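Local coordinates for protein internalin C2 (Listeria monocytogenes serotype 4b str. F2365, PDB 4FHO) that is a leucine-rich-repeat protein of the internalin family, probably acting in adhesion to or invasion of host cells, at residues N105-A110 against V128-G133; G111-K116 against L134-V139. All coordinates share one frame; numbering follows the deposited sequence.

Interaction 1 (N105-A110 against V128-G133); sequences NVSAIA and VTPLAG
Pro130 packs its pyrrolidine ring against the backbone of the neighbouring 3-10 turn. Its CB, directed at segment 105-110, lies 3.3 Å from Val106 O and 4.0 Å from the methyl CB of Ala110. One atom further out, CG has moved on along the chain and rests 3.7 Å from Ser107 CA. The carbonyl of the same proline works too: Pro130 O takes a CA-H...O contact from Ala110 CA at 3.3 Å, with an angle of 135° at the hydrogen.

Beneath the proline, on the buried side, Leu131 starts out away from the other segment, and its branch CD2 turns back. That methyl is pressed to 3.5 Å from Ile109 CD1, tighter than usual for two carbons, and Val106 CG2 is its second neighbour at 3.9 Å. Ile109 reaches it because its CG1 sits between the backbone N and the carbonyl carbon (chi1 71°). Ile109 and Leu131 both also touch Leu118 of strand 117-119, placing this cluster in the hydrophobic core of the leucine-rich-repeat solenoid.

Asn105 acts from the second shell: its OD1 accepts from Ser107 N at 3.1 Å in an Asx turn and also from Ser107 OG, fixing the residue whose CA carries Pro130 CG. Since no conventional hydrogen bond crosses between these two segments, they are held mainly by apolar contact, with a weak CA-H...O interaction at Ala110 as an addition.

Interaction 2 (G111-K116 against L134-V139); sequences GLQSIK and LSNLQV
Lys116 O is gripped by two backbone N-H groups of the next coil: Gln138 N at 2.7 Å, on a lone pair in the carbonyl plane, and Val139 N at 3.1 Å, nearly in line with the C=O bond. This is where the parallel sheet of the leucine-rich-repeat solenoid begins, with strand 139-141 lying beside strand 117-119. The ladder runs on in both directions through backbone bonds of Lys116 with Thr94 and of Gln138 with Gln160.

Ahead of the strands, type I turns at Leu112-Ile115 and Leu134-Leu137 pack against each other. Asn136 ND2 donates to Gln113 O at 3.1 Å, coming from well above that carbonyl's plane. Gln113 stretches out with CG anti to its own N (chi1 -170°), which carries NE2 to Ser135 OG in an almost straight bond of 3.2 Å that lies in the amide plane. Two side-chain bonds thus tie the turns at their outer side.

On the buried side Ile115 and Leu137 run side by side, pointing the same way, with Leu118 touching Leu137. The methyl Leu137 CD1 meets Ile115 CG2 at 3.8 Å and Lys116 O at 3.6 Å.

Interactions 1 and 2 are consecutive parts of one interface between neighbouring coils of the solenoid, their centres about 11 Å apart. Residues 105-110 run straight into 111-116, and 128-133 into 134-139, and in each coil the chain passes from a 3-10 turn to a type I turn and then to a strand. The character of the contact changes along that path, from apolar at the 3-10 turns to hydrogen-bonded at the strand entrance. Leu134 bridges the two regions, its CD2 lying 3.6 Å from Ile109 O and 3.7 Å from Ala110 O. Leu118 of strand 117-119 touches leucines of both interactions, joining them in a shared core.

Interaction 1 (N105-A110 against V128-G133)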
loop_
_atom_site.group_PDB
_atom_site.type_symbol
_atom_site.label_atom_id
_atom_site.label_comp_id
_atom_site.label_asym_id
_atom_site.label_seq_id
_atom_site.Cartn_x
_atom_site.Cartn_y
_atom_site.Cartn_z
ATOM N N ASN A 105 1.696 9.203 -8.544
ATOM C CA ASN A 105 2.731 8.184 -8.635
ATOM C C ASN A 105 3.167 7.794 -7.226
ATOM O O ASN A 105 2.907 8.529 -6.280
ATOM C CB ASN A 105 3.913 8.725 -9.458
ATOM C CG ASN A 105 4.700 9.787 -8.720
ATOM O OD1 ASN A 105 5.616 9.476 -7.958
ATOM N ND2 ASN A 105 4.335 11.049 -8.927
ATOM N N VAL A 106 3.884 6.677 -7.113
ATOM C CA VAL A 106 4.441 6.218 -5.824
ATOM C C VAL A 106 5.976 6.023 -5.896
ATOM O O VAL A 106 6.520 5.129 -5.255
ATOM C CB VAL A 106 3.691 4.961 -5.328
ATOM C CG1 VAL A 106 2.246 5.331 -5.017
ATOM C CG2 VAL A 106 3.783 3.831 -6.342
ATOM N N SER A 107 6.664 6.895 -6.635
ATOM C CA SER A 107 8.147 6.841 -6.756
ATOM C C SER A 107 8.837 6.901 -5.397
ATOM O O SER A 107 9.797 6.172 -5.152
ATOM C CB SER A 107 8.674 7.966 -7.655
ATOM O OG SER A 107 8.156 7.840 -8.966
ATOM N N ALA A 108 8.299 7.724 -4.500
ATOM C CA ALA A 108 8.882 7.944 -3.179
ATOM C C ALA A 108 8.903 6.725 -2.243
ATOM O O ALA A 108 9.608 6.781 -1.241
ATOM C CB ALA A 108 8.198 9.124 -2.475
ATOM N N ILE A 109 8.151 5.661 -2.532
ATOM C CA ILE A 109 8.156 4.472 -1.662
ATOM C C ILE A 109 9.083 3.337 -2.101
ATOM O O ILE A 109 9.178 2.329 -1.382
ATOM C CB ILE A 109 6.727 3.942 -1.379
ATOM C CG1 ILE A 109 6.072 3.283 -2.595
ATOM C CG2 ILE A 109 5.842 5.069 -0.865
ATOM C CD1 ILE A 109 4.941 2.366 -2.208
ATOM N N ALA A 110 9.766 3.495 -3.246
ATOM C CA ALA A 110 10.604 2.424 -3.823
ATOM C C ALA A 110 11.712 1.885 -2.897
ATOM O O ALA A 110 12.084 0.716 -3.005
ATOM C CB ALA A 110 11.184 2.836 -5.186
ATOM N N VAL A 128 3.077 0.913 -11.506
ATOM C CA VAL A 128 3.556 0.292 -10.228
ATOM C C VAL A 128 5.053 -0.111 -10.266
ATOM O O VAL A 128 5.547 -0.826 -9.383
ATOM C CB VAL A 128 2.649 -0.885 -9.779
ATOM C CG1 VAL A 128 1.276 -0.357 -9.375
ATOM C CG2 VAL A 128 2.549 -1.962 -10.845
ATOM N N THR A 129 5.790 0.437 -11.227
ATOM C CA THR A 129 7.230 0.205 -11.345
ATOM C C THR A 129 8.037 0.417 -10.041
ATOM O O THR A 129 8.874 -0.432 -9.712
ATOM C CB THR A 129 7.854 0.991 -12.521
ATOM O OG1 THR A 129 7.095 0.785 -13.713
ATOM C CG2 THR A 129 9.222 0.446 -12.829
ATOM N N PRO A 130 7.738 1.477 -9.255
ATOM C CA PRO A 130 8.427 1.653 -7.964
ATOM C C PRO A 130 8.235 0.545 -6.919
ATOM O O PRO A 130 9.026 0.464 -5.989
ATOM C CB PRO A 130 7.846 2.978 -7.448
ATOM C CG PRO A 130 7.512 3.730 -8.696
ATOM C CD PRO A 130 6.877 2.644 -9.526
ATOM N N LEU A 131 7.229 -0.306 -7.073
ATOM C CA LEU A 131 6.996 -1.396 -6.119
ATOM C C LEU A 131 7.932 -2.609 -6.308
ATOM O O LEU A 131 8.027 -3.437 -5.398
ATOM C CB LEU A 131 5.512 -1.838 -6.148
ATOM C CG LEU A 131 4.426 -0.746 -6.066
ATOM C CD1 LEU A 131 3.048 -1.372 -5.819
ATOM C CD2 LEU A 131 4.720 0.311 -5.006
ATOM N N ALA A 132 8.636 -2.718 -7.445
ATOM C CA ALA A 132 9.452 -3.928 -7.742
ATOM C C ALA A 132 10.500 -4.324 -6.695
ATOM O O ALA A 132 10.811 -5.508 -6.571
ATOM C CB ALA A 132 10.109 -3.820 -9.113
ATOM N N GLY A 133 11.006 -3.343 -5.942
ATOM C CA GLY A 133 11.968 -3.574 -4.843
ATOM C C GLY A 133 11.391 -3.928 -3.473
ATOM O O GLY A 133 12.148 -4.208 -2.526
#

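Interaction 2 (G111-K116 against L134-V139)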
loop_
_atom_site.group_PDB
_atom_site.type_symbol
_atom_site.label_atom_id
_atom_site.label_comp_id
_atom_site.label_asym_id
_atom_site.label_seq_id
_atom_site.Cartn_x
_atom_site.Cartn_y
_atom_site.Cartn_z
ATOM N N GLY A 111 12.206 2.731 -1.990
ATOM C CA GLY A 111 13.207 2.350 -0.988
ATOM C C GLY A 111 12.655 1.732 0.293
ATOM O O GLY A 111 13.429 1.226 1.106
ATOM N N LEU A 112 11.337 1.731 0.477
ATOM C CA LEU A 112 10.730 1.228 1.725
ATOM C C LEU A 112 10.632 -0.311 1.716
ATOM O O LEU A 112 9.528 -0.863 1.712
ATOM C CB LEU A 112 9.345 1.878 1.949
ATOM C CG LEU A 112 9.267 3.411 1.949
ATOM C CD1 LEU A 112 7.865 3.855 2.301
ATOM C CD2 LEU A 112 10.264 4.044 2.891
ATOM N N GLN A 113 11.786 -0.986 1.742
ATOM C CA GLN A 113 11.879 -2.464 1.598
ATOM C C GLN A 113 11.186 -3.239 2.729
ATOM O O GLN A 113 10.708 -4.363 2.505
ATOM C CB GLN A 113 13.349 -2.926 1.474
ATOM C CG GLN A 113 13.519 -4.398 1.077
ATOM C CD GLN A 113 14.941 -4.803 0.712
ATOM O OE1 GLN A 113 15.912 -4.095 1.001
ATOM N NE2 GLN A 113 15.071 -5.964 0.075
ATOM N N SER A 114 11.084 -2.624 3.912
ATOM C CA SER A 114 10.375 -3.228 5.062
ATOM C C SER A 114 8.853 -3.425 4.913
ATOM O O SER A 114 8.269 -4.170 5.722
ATOM C CB SER A 114 10.662 -2.432 6.347
ATOM O OG SER A 114 10.263 -1.074 6.242
ATOM N N ILE A 115 8.212 -2.783 3.918
ATOM C CA ILE A 115 6.727 -2.820 3.787
ATOM C C ILE A 115 6.175 -4.231 3.501
ATOM O O ILE A 115 6.594 -4.890 2.537
ATOM C CB ILE A 115 6.179 -1.819 2.741
ATOM C CG1 ILE A 115 6.453 -0.379 3.179
ATOM C CG2 ILE A 115 4.666 -1.947 2.589
ATOM C CD1 ILE A 115 5.991 0.665 2.175
ATOM N N LYS A 116 5.266 -4.683 4.368
ATOM C CA LYS A 116 4.533 -5.958 4.219
ATOM C C LYS A 116 3.099 -5.763 3.694
ATOM O O LYS A 116 2.629 -6.591 2.932
ATOM C CB LYS A 116 4.459 -6.704 5.551
ATOM C CG LYS A 116 5.787 -7.286 6.019
ATOM C CD LYS A 116 5.736 -7.618 7.509
ATOM C CE LYS A 116 6.379 -8.938 7.875
ATOM N NZ LYS A 116 5.962 -9.291 9.260
ATOM N N LEU A 134 10.064 -3.919 -3.364
ATOM C CA LEU A 134 9.355 -4.173 -2.096
ATOM C C LEU A 134 9.154 -5.678 -1.926
ATOM O O LEU A 134 8.027 -6.191 -1.944
ATOM C CB LEU A 134 8.042 -3.399 -2.062
ATOM C CG LEU A 134 8.134 -1.898 -2.337
ATOM C CD1 LEU A 134 6.791 -1.238 -2.043
ATOM C CD2 LEU A 134 9.240 -1.220 -1.553
ATOM N N SER A 135 10.280 -6.357 -1.734
ATOM C CA SER A 135 10.363 -7.831 -1.757
ATOM C C SER A 135 9.675 -8.514 -0.568
ATOM O O SER A 135 9.368 -9.701 -0.649
ATOM C CB SER A 135 11.826 -8.298 -1.832
ATOM O OG SER A 135 12.569 -7.808 -0.725
ATOM N N ASN A 136 9.445 -7.772 0.521
ATOM C CA ASN A 136 8.685 -8.279 1.683
ATOM C C ASN A 136 7.161 -8.101 1.614
ATOM O O ASN A 136 6.478 -8.481 2.554
ATOM C CB ASN A 136 9.251 -7.683 2.983
ATOM C CG ASN A 136 10.663 -8.161 3.268
ATOM O OD1 ASN A 136 10.936 -9.355 3.278
ATOM N ND2 ASN A 136 11.565 -7.222 3.500
ATOM N N LEU A 137 6.636 -7.584 0.501
ATOM C CA LEU A 137 5.201 -7.267 0.384
ATOM C C LEU A 137 4.381 -8.578 0.391
ATOM O O LEU A 137 4.694 -9.537 -0.340
ATOM C CB LEU A 137 4.944 -6.421 -0.871
ATOM C CG LEU A 137 3.813 -5.431 -1.135
ATOM C CD1 LEU A 137 3.488 -4.526 0.050
ATOM C CD2 LEU A 137 4.238 -4.610 -2.351
ATOM N N GLN A 138 3.404 -8.629 1.296
ATOM C CA GLN A 138 2.493 -9.765 1.489
ATOM C C GLN A 138 1.062 -9.446 1.039
ATOM O O GLN A 138 0.396 -10.317 0.490
ATOM C CB GLN A 138 2.476 -10.188 2.968
ATOM C CG GLN A 138 3.779 -10.796 3.453
ATOM C CD GLN A 138 3.757 -11.244 4.909
ATOM O OE1 GLN A 138 2.869 -10.900 5.673
ATOM N NE2 GLN A 138 4.752 -12.023 5.290
ATOM N N VAL A 139 0.607 -8.218 1.305
ATOM C CA VAL A 139 -0.740 -7.731 1.012
ATOM C C VAL A 139 -0.609 -6.438 0.189
ATOM O O VAL A 139 0.007 -5.451 0.637
ATOM C CB VAL A 139 -1.525 -7.516 2.327
ATOM C CG1 VAL A 139 -2.955 -7.019 2.072
ATOM C CG2 VAL A 139 -1.574 -8.820 3.131
#